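Local coordinates for protein beta-glucosidase (Saccharopolyspora erythraea D, PDB 5M6G) that probably hydrolyses terminal, non-reducing beta-D-glucosyl residues to release beta-D-glucose, as a metal-binding member of glycosyl hydrolase family 3, at residues A[165-170]-A[399-404]. Residues are numbered along the deposited sequence; the frame is centred on the assembly and turned at random.
With MG (magnesium ion), chain E.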
loop_
_atom_site.group_PDB
_atom_site.type_symbol
_atom_site.label_atom_id
_atom_site.label_comp_id
_atom_site.label_asym_id
_atom_site.label_seq_id
_atom_site.Cartn_x
_atom_site.Cartn_y
_atom_site.Cartn_z
ATOM N N THR A 165 -9.024 -8.493 2.028
ATOM C CA THR A 165 -8.259 -7.672 2.961
ATOM C C THR A 165 -9.173 -7.068 4.019
ATOM O O THR A 165 -8.871 -7.110 5.219
ATOM C CB THR A 165 -7.515 -6.572 2.196
ATOM O OG1 THR A 165 -6.553 -7.176 1.320
ATOM C CG2 THR A 165 -6.796 -5.645 3.152
ATOM N N ALA A 166 -10.312 -6.527 3.589
ATOM C CA ALA A 166 -11.221 -5.879 4.530
ATOM C C ALA A 166 -11.714 -6.869 5.583
ATOM O O ALA A 166 -11.826 -6.524 6.766
ATOM C CB ALA A 166 -12.391 -5.251 3.774
ATOM N N GLU A 167 -11.987 -8.112 5.176
ATOM C CA GLU A 167 -12.389 -9.122 6.151
ATOM C C GLU A 167 -11.311 -9.341 7.197
ATOM O O GLU A 167 -11.613 -9.428 8.395
ATOM C CB GLU A 167 -12.713 -10.438 5.456
ATOM C CG GLU A 167 -14.109 -10.516 4.900
ATOM C CD GLU A 167 -14.403 -11.894 4.362
ATOM O OE1 GLU A 167 -13.502 -12.474 3.715
ATOM O OE2 GLU A 167 -15.511 -12.404 4.606
ATOM N N GLU A 168 -10.043 -9.435 6.769
ATOM C CA GLU A 168 -8.987 -9.738 7.729
ATOM C C GLU A 168 -8.714 -8.549 8.638
ATOM O O GLU A 168 -8.338 -8.734 9.803
ATOM C CB GLU A 168 -7.720 -10.197 6.993
ATOM C CG GLU A 168 -8.000 -11.427 6.150
ATOM C CD GLU A 168 -6.753 -12.212 5.772
ATOM O OE1 GLU A 168 -5.652 -11.894 6.266
ATOM O OE2 GLU A 168 -6.893 -13.160 4.985
ATOM N N VAL A 169 -8.920 -7.334 8.128
ATOM C CA VAL A 169 -8.773 -6.136 8.951
ATOM C C VAL A 169 -9.934 -6.033 9.932
ATOM O O VAL A 169 -9.739 -5.785 11.126
ATOM C CB VAL A 169 -8.656 -4.886 8.053
ATOM C CG1 VAL A 169 -8.762 -3.592 8.885
ATOM C CG2 VAL A 169 -7.350 -4.929 7.276
ATOM N N ALA A 170 -11.157 -6.246 9.448
ATOM C CA ALA A 170 -12.324 -6.114 10.315
ATOM C C ALA A 170 -12.311 -7.154 11.427
ATOM O O ALA A 170 -12.868 -6.912 12.506
ATOM C CB ALA A 170 -13.608 -6.222 9.491
ATOM N N ALA A 399 -7.448 -20.473 3.859
ATOM C CA ALA A 399 -7.092 -21.093 2.585
ATOM C C ALA A 399 -7.742 -20.373 1.406
ATOM O O ALA A 399 -7.113 -20.205 0.356
ATOM C CB ALA A 399 -7.482 -22.576 2.590
ATOM N N GLU A 400 -8.995 -19.928 1.558
ATOM C CA GLU A 400 -9.667 -19.254 0.448
ATOM C C GLU A 400 -8.989 -17.932 0.109
ATOM O O GLU A 400 -8.857 -17.576 -1.068
ATOM C CB GLU A 400 -11.146 -19.019 0.765
ATOM C CG GLU A 400 -11.917 -20.229 1.249
ATOM C CD GLU A 400 -11.923 -20.374 2.758
ATOM O OE1 GLU A 400 -12.920 -19.948 3.394
ATOM O OE2 GLU A 400 -10.958 -20.927 3.327
ATOM N N HIS A 401 -8.545 -17.192 1.124
ATOM C CA HIS A 401 -7.840 -15.945 0.856
ATOM C C HIS A 401 -6.462 -16.189 0.255
ATOM O O HIS A 401 -6.005 -15.423 -0.607
ATOM C CB HIS A 401 -7.752 -15.141 2.140
ATOM C CG HIS A 401 -9.066 -14.572 2.557
ATOM N ND1 HIS A 401 -9.221 -13.785 3.677
ATOM C CD2 HIS A 401 -10.296 -14.688 2.001
ATOM C CE1 HIS A 401 -10.490 -13.435 3.789
ATOM N NE2 HIS A 401 -11.160 -13.956 2.776
ATOM N N ARG A 402 -5.774 -17.244 0.698
ATOM C CA ARG A 402 -4.486 -17.559 0.099
ATOM C C ARG A 402 -4.642 -18.034 -1.340
ATOM O O ARG A 402 -3.763 -17.782 -2.170
ATOM C CB ARG A 402 -3.749 -18.593 0.951
ATOM C CG ARG A 402 -3.328 -18.023 2.293
ATOM C CD ARG A 402 -2.439 -18.972 3.060
ATOM N NE ARG A 402 -2.234 -18.499 4.425
ATOM C CZ ARG A 402 -1.250 -17.690 4.804
ATOM N NH1 ARG A 402 -0.368 -17.254 3.915
ATOM N NH2 ARG A 402 -1.144 -17.321 6.075
ATOM N N GLU A 403 -5.758 -18.694 -1.662
ATOM C CA GLU A 403 -6.014 -19.081 -3.046
ATOM C C GLU A 403 -6.215 -17.854 -3.928
ATOM O O GLU A 403 -5.741 -17.810 -5.073
ATOM C CB GLU A 403 -7.239 -20.000 -3.114
ATOM C CG GLU A 403 -7.615 -20.481 -4.512
ATOM C CD GLU A 403 -6.445 -21.130 -5.255
ATOM O OE1 GLU A 403 -5.581 -21.769 -4.613
ATOM O OE2 GLU A 403 -6.353 -20.992 -6.497
ATOM N N LEU A 404 -6.936 -16.856 -3.417
ATOM C CA LEU A 404 -7.088 -15.596 -4.137
ATOM C C LEU A 404 -5.738 -14.930 -4.346
ATOM O O LEU A 404 -5.452 -14.402 -5.427
ATOM C CB LEU A 404 -8.028 -14.669 -3.361
ATOM C CG LEU A 404 -8.256 -13.244 -3.863
ATOM C CD1 LEU A 404 -8.902 -13.295 -5.222
ATOM C CD2 LEU A 404 -9.140 -12.482 -2.881
HETATM MG MG MG E . -13.332 -14.042 2.574
HETATM O O HOH W 1 -15.557 -14.032 1.994
HETATM O O HOH W 2 -13.610 -15.547 3.762
HETATM O O HOH W 3 -13.096 -15.157 0.787
HETATM O O HOH W 4 -13.160 -12.516 0.957
#
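His-401 reaches across to helix 155-170 and meets two consecutive glutamates, Glu-168 by a hydrogen bond from ND1 and Glu-167 through a magnesium ion shared with NE2. Its CB lies 3.6 Å from Glu-168 OE2, which CG also approaches. With chi1 at -71°, CG is set beside the backbone N, and the ring extends toward both glutamates. ND1 then donates to Glu-168 OE2 over 2.7 Å, a His-carboxylate hydrogen bond made to the anti lone pair, with the acceptor almost in the ring plane. Carboxylate and ring are only 17° apart. CE1 faces Glu-167, with OE1 3.2 Å away, and together with CD2 flanks NE2, which binds the magnesium at 2.2 Å. Glu-167 OE1 binds the same ion at 1.9 Å, and four waters make the shell roughly octahedral, water 1 standing opposite NE2 and also giving a weak hydrogen bond to Glu-167 OE2. The metal thus ties the TIM-barrel-type N-terminal domain to helix 399-412, which runs into strand 414-418 at the edge of the second domain's mixed sheet. Glu-168 OE2 also accepts from Thr-141 OG1 and Gly-397 N, so three donors fix the second-shell carboxylate. A leucine in place of Glu-168 would probably leave these donors without this acceptor and the imidazole less firmly fixed in its rotation. Glu-167 crosses His-401 at about a right angle, its carboxylate plane turned 44° from the ring.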